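Local coordinates for protein EmrA (Aquifex aeolicus, PDB 4TKO) that serves as the periplasmic adaptor of a major facilitator superfamily multidrug efflux pump and probably takes part in exporting xenobiotics across the membrane, at residues 23-36 with 46-58. Residues are numbered along the deposited sequence; the frame is centred on the assembly and turned at random.
Sequences LSFRVSGKVIEVYK and EALAKLDPTYYEL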
loop_
_atom_site.group_PDB
_atom_site.type_symbol
_atom_site.label_atom_id
_atom_site.label_comp_id
_atom_site.label_asym_id
_atom_site.label_seq_id
_atom_site.Cartn_x
_atom_site.Cartn_y
_atom_site.Cartn_z
ATOM N N LEU A 23 -6.031 28.767 10.261
ATOM C CA LEU A 23 -5.117 27.719 9.810
ATOM C C LEU A 23 -4.444 27.031 10.975
ATOM O O LEU A 23 -4.110 27.653 11.974
ATOM C CB LEU A 23 -4.036 28.268 8.882
ATOM C CG LEU A 23 -4.587 29.139 7.768
ATOM C CD1 LEU A 23 -3.450 29.620 6.896
ATOM C CD2 LEU A 23 -5.617 28.355 6.991
ATOM N N SER A 24 -4.200 25.741 10.816
ATOM C CA SER A 24 -3.600 24.971 11.878
ATOM C C SER A 24 -2.624 23.944 11.294
ATOM O O SER A 24 -2.653 23.674 10.106
ATOM C CB SER A 24 -4.701 24.300 12.696
ATOM O OG SER A 24 -5.244 23.224 11.954
ATOM N N PHE A 25 -1.747 23.401 12.132
ATOM C CA PHE A 25 -0.935 22.244 11.756
ATOM C C PHE A 25 -1.774 20.977 11.962
ATOM O O PHE A 25 -2.625 20.934 12.864
ATOM C CB PHE A 25 0.352 22.170 12.596
ATOM C CG PHE A 25 1.299 23.338 12.397
ATOM C CD1 PHE A 25 1.123 24.514 13.101
ATOM C CD2 PHE A 25 2.386 23.241 11.527
ATOM C CE1 PHE A 25 1.990 25.593 12.923
ATOM C CE2 PHE A 25 3.255 24.300 11.350
ATOM C CZ PHE A 25 3.059 25.477 12.048
ATOM N N ARG A 26 -1.549 19.955 11.134
ATOM C CA ARG A 26 -2.285 18.697 11.278
ATOM C C ARG A 26 -1.596 17.797 12.296
ATOM O O ARG A 26 -2.119 16.761 12.685
ATOM C CB ARG A 26 -2.436 17.991 9.933
ATOM C CG ARG A 26 -3.039 18.883 8.830
ATOM C CD ARG A 26 -3.222 18.134 7.526
ATOM N NE ARG A 26 -3.871 16.843 7.740
ATOM C CZ ARG A 26 -3.453 15.694 7.208
ATOM N NH1 ARG A 26 -2.390 15.673 6.413
ATOM N NH2 ARG A 26 -4.100 14.563 7.460
ATOM N N VAL A 27 -0.432 18.223 12.754
ATOM C CA VAL A 27 0.261 17.553 13.844
ATOM C C VAL A 27 0.667 18.579 14.905
ATOM O O VAL A 27 0.690 19.792 14.646
ATOM C CB VAL A 27 1.534 16.794 13.354
ATOM C CG1 VAL A 27 1.167 15.697 12.391
ATOM C CG2 VAL A 27 2.507 17.748 12.706
ATOM N N SER A 28 1.006 18.095 16.092
ATOM C CA SER A 28 1.503 18.974 17.131
ATOM C C SER A 28 3.024 19.074 17.060
ATOM O O SER A 28 3.678 18.265 16.411
ATOM C CB SER A 28 1.063 18.484 18.512
ATOM O OG SER A 28 1.679 17.252 18.826
ATOM N N GLY A 29 3.583 20.073 17.731
ATOM C CA GLY A 29 5.015 20.251 17.721
ATOM C C GLY A 29 5.423 21.622 18.194
ATOM O O GLY A 29 4.572 22.404 18.601
ATOM N N LYS A 30 6.727 21.898 18.145
ATOM C CA LYS A 30 7.300 23.170 18.588
ATOM C C LYS A 30 7.551 24.063 17.392
ATOM O O LYS A 30 8.278 23.676 16.468
ATOM C CB LYS A 30 8.621 22.952 19.353
ATOM C CG LYS A 30 9.196 24.223 19.955
ATOM C CD LYS A 30 10.525 24.016 20.657
ATOM C CE LYS A 30 10.552 24.713 22.008
ATOM N NZ LYS A 30 10.035 23.781 23.077
ATOM N N VAL A 31 6.954 25.254 17.387
ATOM C CA VAL A 31 7.200 26.176 16.282
ATOM C C VAL A 31 8.653 26.604 16.285
ATOM O O VAL A 31 9.156 27.082 17.304
ATOM C CB VAL A 31 6.340 27.436 16.364
ATOM C CG1 VAL A 31 6.689 28.360 15.213
ATOM C CG2 VAL A 31 4.877 27.081 16.354
ATOM N N ILE A 32 9.340 26.454 15.160
ATOM C CA ILE A 32 10.732 26.912 15.122
ATOM C C ILE A 32 11.021 28.030 14.119
ATOM O O ILE A 32 12.093 28.615 14.161
ATOM C CB ILE A 32 11.697 25.755 14.830
ATOM C CG1 ILE A 32 11.450 25.165 13.447
ATOM C CG2 ILE A 32 11.608 24.721 15.912
ATOM C CD1 ILE A 32 12.393 24.045 13.122
ATOM N N GLU A 33 10.069 28.318 13.237
ATOM C CA GLU A 33 10.226 29.355 12.219
ATOM C C GLU A 33 8.879 29.948 11.828
ATOM O O GLU A 33 7.898 29.224 11.653
ATOM C CB GLU A 33 10.914 28.799 10.976
ATOM C CG GLU A 33 12.291 28.244 11.220
ATOM C CD GLU A 33 13.295 29.335 11.525
ATOM O OE1 GLU A 33 12.954 30.532 11.349
ATOM O OE2 GLU A 33 14.423 28.992 11.945
ATOM N N VAL A 34 8.839 31.267 11.684
ATOM C CA VAL A 34 7.649 31.950 11.194
ATOM C C VAL A 34 7.986 32.760 9.946
ATOM O O VAL A 34 8.776 33.689 9.999
ATOM C CB VAL A 34 7.054 32.869 12.261
ATOM C CG1 VAL A 34 5.772 33.499 11.752
ATOM C CG2 VAL A 34 6.782 32.076 13.518
ATOM N N TYR A 35 7.399 32.394 8.821
ATOM C CA TYR A 35 7.785 32.995 7.557
ATOM C C TYR A 35 6.914 34.183 7.163
ATOM O O TYR A 35 7.287 34.974 6.300
ATOM C CB TYR A 35 7.738 31.943 6.456
ATOM C CG TYR A 35 8.637 30.768 6.731
ATOM C CD1 TYR A 35 9.964 30.957 7.093
ATOM C CD2 TYR A 35 8.161 29.468 6.652
ATOM C CE1 TYR A 35 10.791 29.885 7.361
ATOM C CE2 TYR A 35 8.988 28.388 6.912
ATOM C CZ TYR A 35 10.300 28.603 7.262
ATOM O OH TYR A 35 11.122 27.532 7.526
ATOM N N LYS A 36 5.746 34.293 7.785
ATOM C CA LYS A 36 4.757 35.297 7.406
ATOM C C LYS A 36 4.261 35.951 8.671
ATOM O O LYS A 36 4.330 35.352 9.738
ATOM C CB LYS A 36 3.585 34.686 6.622
ATOM C CG LYS A 36 3.934 34.258 5.195
ATOM C CD LYS A 36 4.804 35.303 4.514
ATOM C CE LYS A 36 4.670 35.279 2.991
ATOM N NZ LYS A 36 5.472 34.213 2.336
ATOM N N GLU A 46 2.314 28.834 -0.332
ATOM C CA GLU A 46 3.409 29.408 0.449
ATOM C C GLU A 46 3.478 28.816 1.844
ATOM O O GLU A 46 2.441 28.505 2.453
ATOM C CB GLU A 46 3.263 30.928 0.563
ATOM C CG GLU A 46 3.401 31.699 -0.737
ATOM C CD GLU A 46 3.730 33.170 -0.513
ATOM O OE1 GLU A 46 3.027 34.025 -1.090
ATOM O OE2 GLU A 46 4.694 33.476 0.230
ATOM N N ALA A 47 4.696 28.671 2.359
ATOM C CA ALA A 47 4.878 28.291 3.758
ATOM C C ALA A 47 4.665 29.501 4.638
ATOM O O ALA A 47 5.138 30.594 4.326
ATOM C CB ALA A 47 6.247 27.709 4.001
ATOM N N LEU A 48 3.941 29.303 5.732
ATOM C CA LEU A 48 3.671 30.377 6.668
ATOM C C LEU A 48 4.500 30.177 7.901
ATOM O O LEU A 48 4.964 31.145 8.500
ATOM C CB LEU A 48 2.187 30.424 7.035
ATOM C CG LEU A 48 1.215 30.385 5.852
ATOM C CD1 LEU A 48 -0.204 30.286 6.341
ATOM C CD2 LEU A 48 1.367 31.615 4.958
ATOM N N ALA A 49 4.706 28.916 8.274
ATOM C CA ALA A 49 5.431 28.598 9.496
ATOM C C ALA A 49 5.865 27.150 9.504
ATOM O O ALA A 49 5.438 26.374 8.659
ATOM C CB ALA A 49 4.584 28.886 10.680
ATOM N N LYS A 50 6.700 26.769 10.464
ATOM C CA LYS A 50 7.271 25.433 10.426
ATOM C C LYS A 50 7.519 24.896 11.824
ATOM O O LYS A 50 7.910 25.644 12.720
ATOM C CB LYS A 50 8.566 25.459 9.605
ATOM C CG LYS A 50 9.402 24.210 9.667
ATOM C CD LYS A 50 10.885 24.576 9.729
ATOM C CE LYS A 50 11.725 23.633 8.874
ATOM N NZ LYS A 50 11.517 23.890 7.417
ATOM N N LEU A 51 7.268 23.602 12.012
ATOM C CA LEU A 51 7.532 22.945 13.289
ATOM C C LEU A 51 8.858 22.182 13.258
ATOM O O LEU A 51 9.367 21.827 12.200
ATOM C CB LEU A 51 6.398 21.996 13.646
ATOM C CG LEU A 51 4.971 22.571 13.776
ATOM C CD1 LEU A 51 3.962 21.486 14.139
ATOM C CD2 LEU A 51 4.909 23.699 14.797
ATOM N N ASP A 52 9.430 21.951 14.429
ATOM C CA ASP A 52 10.605 21.097 14.560
ATOM C C ASP A 52 10.236 19.631 14.282
ATOM O O ASP A 52 9.439 19.046 15.012
ATOM C CB ASP A 52 11.192 21.249 15.964
ATOM C CG ASP A 52 12.387 20.337 16.214
ATOM O OD1 ASP A 52 13.055 19.948 15.232
ATOM O OD2 ASP A 52 12.667 20.034 17.403
ATOM N N PRO A 53 10.819 19.027 13.239
ATOM C CA PRO A 53 10.360 17.699 12.815
ATOM C C PRO A 53 11.139 16.511 13.374
ATOM O O PRO A 53 10.786 15.385 13.051
ATOM C CB PRO A 53 10.559 17.754 11.306
ATOM C CG PRO A 53 11.815 18.566 11.166
ATOM C CD PRO A 53 11.848 19.549 12.327
ATOM N N THR A 54 12.179 16.747 14.164
ATOM C CA THR A 54 13.099 15.675 14.501
ATOM C C THR A 54 12.354 14.448 15.042
ATOM O O THR A 54 12.602 13.323 14.609
ATOM C CB THR A 54 14.178 16.146 15.510
ATOM O OG1 THR A 54 13.570 16.837 16.601
ATOM C CG2 THR A 54 15.142 17.083 14.828
ATOM N N TYR A 55 11.407 14.668 15.943
ATOM C CA TYR A 55 10.643 13.572 16.530
ATOM C C TYR A 55 9.944 12.708 15.486
ATOM O O TYR A 55 10.045 11.489 15.517
ATOM C CB TYR A 55 9.609 14.118 17.498
ATOM C CG TYR A 55 8.813 13.060 18.223
ATOM C CD1 TYR A 55 7.806 12.348 17.582
ATOM C CD2 TYR A 55 9.047 12.797 19.566
ATOM C CE1 TYR A 55 7.073 11.385 18.259
ATOM C CE2 TYR A 55 8.316 11.841 20.248
ATOM C CZ TYR A 55 7.334 11.141 19.590
ATOM O OH TYR A 55 6.621 10.194 20.277
ATOM N N TYR A 56 9.217 13.343 14.575
ATOM C CA TYR A 56 8.493 12.615 13.548
ATOM C C TYR A 56 9.460 11.915 12.600
ATOM O O TYR A 56 9.119 10.890 12.000
ATOM C CB TYR A 56 7.556 13.553 12.773
ATOM C CG TYR A 56 6.422 14.087 13.616
ATOM C CD1 TYR A 56 5.609 13.232 14.338
ATOM C CD2 TYR A 56 6.188 15.457 13.727
ATOM C CE1 TYR A 56 4.579 13.715 15.132
ATOM C CE2 TYR A 56 5.149 15.949 14.520
ATOM C CZ TYR A 56 4.346 15.071 15.212
ATOM O OH TYR A 56 3.322 15.545 15.996
ATOM N N GLU A 57 10.664 12.462 12.472
ATOM C CA GLU A 57 11.665 11.863 11.598
ATOM C C GLU A 57 12.342 10.674 12.261
ATOM O O GLU A 57 12.710 9.709 11.599
ATOM C CB GLU A 57 12.691 12.900 11.176
ATOM C CG GLU A 57 12.164 13.799 10.086
ATOM C CD GLU A 57 13.140 14.889 9.680
ATOM O OE1 GLU A 57 13.913 15.358 10.547
ATOM O OE2 GLU A 57 13.125 15.276 8.487
ATOM N N LEU A 58 12.497 10.744 13.571
ATOM C CA LEU A 58 12.976 9.602 14.324
ATOM C C LEU A 58 11.959 8.476 14.210
ATOM O O LEU A 58 12.301 7.344 13.872
ATOM C CB LEU A 58 13.210 9.968 15.792
ATOM C CG LEU A 58 13.739 8.811 16.645
ATOM C CD1 LEU A 58 15.222 8.558 16.374
ATOM C CD2 LEU A 58 13.476 9.030 18.125
#
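Leu23 meets Leu48 through their CD1 methyls, the two side chains crossing at about a right angle. Phe25 follows in the loop just after the strand end, with its ring directed at the other segment. Leu51 CG lies over one face of its ring, 3.7 Å from the centroid, in a CH-pi contact offset toward the rim. Ala49 CB sits at the edge of that ring, near its plane. Val241, from strand 240-241, packs against both Phe25 and Leu51. Val27 and Tyr56 approach from opposite directions, with Val27 CG2 against Tyr56 CE2. Tyr56 OH donates to Ser28 O at 2.8 Å. That oxygen lies in the plane of the ring, at its edge, while the hydroxyl is tilted 26° from the carbonyl plane. The bond ties the first turn of helix 54-68 to the residue just before strand 29-34.

Lys30 O accepts from Asp52 N at 2.9 Å. Val31 CG2 touches Leu51 CD2. A classic beta bulge follows, because Ile32 and Glu33 both face Lys50. Lys50 O takes a nearly straight bond from Ile32 N (2.9 Å) and a weak one from Glu33 N. Glu33 O receives Lys50 N in return. With CG1 lodged between backbone N and carbonyl carbon (chi1 64°), Ile32 lays CG1 and CD1 beside Lys50 CD, and its CG2 meets Asp52 CB. Tyr35 N donates to Leu48 O at 2.8 Å, from above the carbonyl plane. The Tyr35 ring passes Ala47 CB and ends near the Lys50 chain. Lys36 packs CG on Leu48 CD2, and its NZ forms a salt bridge with Glu46 OE2, modelled so short that its exact geometry is doubtful.

Strands 29-34 and 47-51 are thus an antiparallel pair, consistent with the barrel-sandwich hybrid (lipoyl-like) domain of membrane fusion proteins, joined through the short turn at Asp52 and Pro53, where Asp52 caps Thr54 N weakly, to helix 54-68 of the long hairpin.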